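Local coordinates for protein predicted transcriptional regulator (Oenococcus oeni, PDB 3BY6) that probably binds DNA as a GntR-family transcriptional regulator, through a winged helix-turn-helix domain joined to a helical region, at residues Ile20-Ala25 with Asn84-Arg89. Numbering follows the deposited sequence.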
loop_
_atom_site.group_PDB
_atom_site.type_symbol
_atom_site.label_atom_id
_atom_site.label_comp_id
_atom_site.label_asym_id
_atom_site.label_seq_id
_atom_site.Cartn_x
_atom_site.Cartn_y
_atom_site.Cartn_z
ATOM N N ILE D 20 -5.391 -8.815 -12.922
ATOM C CA ILE D 20 -5.089 -9.314 -14.272
ATOM C C ILE D 20 -3.774 -8.768 -14.854
ATOM O O ILE D 20 -2.999 -9.527 -15.471
ATOM C CB ILE D 20 -6.293 -9.112 -15.233
ATOM C CG1 ILE D 20 -7.378 -10.175 -14.898
ATOM C CG2 ILE D 20 -5.850 -9.214 -16.680
ATOM C CD1 ILE D 20 -8.789 -9.853 -15.376
ATOM N N LYS D 21 -3.499 -7.479 -14.638
ATOM C CA LYS D 21 -2.234 -6.909 -15.111
ATOM C C LYS D 21 -1.028 -7.541 -14.449
ATOM O O LYS D 21 0.061 -7.603 -15.023
ATOM C CB LYS D 21 -2.177 -5.419 -14.844
ATOM C CG LYS D 21 -3.123 -4.620 -15.693
ATOM C CD LYS D 21 -3.290 -3.193 -15.186
ATOM C CE LYS D 21 -1.983 -2.444 -15.066
ATOM N NZ LYS D 21 -2.195 -1.219 -14.236
ATOM N N ASN D 22 -1.175 -7.942 -13.201
ATOM C CA ASN D 22 -0.056 -8.571 -12.521
ATOM C C ASN D 22 0.205 -9.982 -13.069
ATOM O O ASN D 22 1.358 -10.413 -13.178
ATOM C CB ASN D 22 -0.259 -8.586 -11.017
ATOM C CG ASN D 22 1.052 -8.814 -10.259
ATOM O OD1 ASN D 22 1.214 -9.820 -9.552
ATOM N ND2 ASN D 22 2.000 -7.882 -10.419
ATOM N N GLU D 23 -0.873 -10.692 -13.405
ATOM C CA GLU D 23 -0.758 -12.015 -14.014
ATOM C C GLU D 23 -0.059 -11.919 -15.362
ATOM O O GLU D 23 0.765 -12.769 -15.700
ATOM C CB GLU D 23 -2.132 -12.661 -14.183
ATOM C CG GLU D 23 -2.698 -13.099 -12.845
ATOM C CD GLU D 23 -4.051 -13.764 -12.940
ATOM O OE1 GLU D 23 -4.718 -13.669 -13.992
ATOM O OE2 GLU D 23 -4.451 -14.370 -11.930
ATOM N N VAL D 24 -0.408 -10.877 -16.113
ATOM C CA VAL D 24 0.260 -10.581 -17.357
ATOM C C VAL D 24 1.713 -10.251 -17.026
ATOM O O VAL D 24 2.631 -10.943 -17.475
ATOM C CB VAL D 24 -0.389 -9.427 -18.115
ATOM C CG1 VAL D 24 0.422 -9.104 -19.364
ATOM C CG2 VAL D 24 -1.829 -9.759 -18.491
ATOM N N ALA D 25 1.917 -9.254 -16.173
ATOM C CA ALA D 25 3.257 -8.855 -15.796
ATOM C C ALA D 25 4.114 -10.060 -15.413
ATOM O O ALA D 25 5.271 -10.101 -15.762
ATOM C CB ALA D 25 3.220 -7.838 -14.669
ATOM N N ASN D 84 7.035 -3.635 -18.393
ATOM C CA ASN D 84 7.779 -2.376 -18.110
ATOM C C ASN D 84 7.027 -1.345 -17.235
ATOM O O ASN D 84 7.612 -0.788 -16.330
ATOM C CB ASN D 84 8.188 -1.706 -19.412
ATOM C CG ASN D 84 9.439 -2.285 -19.991
ATOM O OD1 ASN D 84 10.190 -3.004 -19.300
ATOM N ND2 ASN D 84 9.687 -1.982 -21.261
ATOM N N SER D 85 5.734 -1.136 -17.469
ATOM C CA SER D 85 4.961 -0.227 -16.634
ATOM C C SER D 85 4.756 -0.848 -15.274
ATOM O O SER D 85 4.825 -0.164 -14.261
ATOM C CB SER D 85 3.598 0.085 -17.262
ATOM O OG SER D 85 3.682 0.433 -18.624
ATOM N N ASN D 86 4.463 -2.143 -15.216
ATOM C CA ASN D 86 4.355 -2.780 -13.888
ATOM C C ASN D 86 5.631 -2.565 -13.077
ATOM O O ASN D 86 5.574 -2.227 -11.917
ATOM C CB ASN D 86 4.059 -4.273 -14.026
ATOM C CG ASN D 86 3.784 -4.934 -12.695
ATOM O OD1 ASN D 86 2.777 -4.634 -12.057
ATOM N ND2 ASN D 86 4.664 -5.845 -12.278
ATOM N N GLN D 87 6.794 -2.731 -13.694
ATOM C CA GLN D 87 8.073 -2.468 -13.010
ATOM C C GLN D 87 8.164 -1.020 -12.539
ATOM O O GLN D 87 8.700 -0.710 -11.468
ATOM C CB GLN D 87 9.228 -2.732 -13.964
ATOM C CG GLN D 87 10.573 -2.814 -13.275
ATOM C CD GLN D 87 11.710 -3.084 -14.245
ATOM O OE1 GLN D 87 12.658 -2.262 -14.372
ATOM N NE2 GLN D 87 11.637 -4.230 -14.939
ATOM N N ASN D 88 7.676 -0.104 -13.361
ATOM C CA ASN D 88 7.751 1.303 -13.000
ATOM C C ASN D 88 6.942 1.638 -11.787
ATOM O O ASN D 88 7.345 2.505 -11.030
ATOM C CB ASN D 88 7.345 2.224 -14.148
ATOM C CG ASN D 88 8.472 2.468 -15.105
ATOM O OD1 ASN D 88 9.583 1.964 -14.916
ATOM N ND2 ASN D 88 8.178 3.172 -16.190
ATOM N N ARG D 89 5.793 0.974 -11.660
ATOM C CA ARG D 89 4.915 1.081 -10.515
ATOM C C ARG D 89 5.636 0.651 -9.239
ATOM O O ARG D 89 5.675 1.367 -8.266
ATOM C CB ARG D 89 3.682 0.175 -10.742
ATOM C CG ARG D 89 2.796 0.033 -9.461
ATOM C CD ARG D 89 1.586 -0.883 -9.712
ATOM N NE ARG D 89 1.966 -2.295 -9.820
ATOM C CZ ARG D 89 2.394 -3.028 -8.787
ATOM N NH1 ARG D 89 2.507 -2.506 -7.576
ATOM N NH2 ARG D 89 2.717 -4.276 -8.945
HETATM O O HOH W 1 4.426 -7.646 -9.790
#
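Ala25 and Asn86 mark the nearest backbone approach, 6.5 Å between their CA atoms, where the short helical segments 20-25 and 84-89 run at 112° to each other with axes 10.0 Å apart. The contact is small, burying 128 Å² in all, and Asn86 is its centre. With CG anti to the backbone N, its amide extends across the gap, and the methyl CB of Ala25 lies 3.4 Å from its ND2. Asn22 ND2 comes within 3.7 Å of Asn86 OD1, too long for a bond, the two amide planes turned 57° apart. No direct hydrogen bond links the segments; a water accepts from Asn86 ND2 at 3.1 Å, but its distance to Asn22 ND2 is suspiciously short, so a bridge is doubtful. On the other branch, Asn86 OD1 takes the NH2 of Arg89 at 3.1 Å, in the guanidinium plane but 32° off the carbonyl plane, and a weaker bond from Arg89 NE. The stronger partner of that guanidinium is Glu100 of the second subunit, in a salt bridge through NH2. Cutting Asn86 back to an alanine is likely to strip the Ala25 methyl of its amide neighbour and Arg89 of an acceptor. Segments 20-25 and 84-89 thus meet mainly through a methyl-amide contact, Val24 adding packing on Thr79 and Val82 of helix 79-103, and the asparagine probably helps to set an arginine that reaches the other subunit.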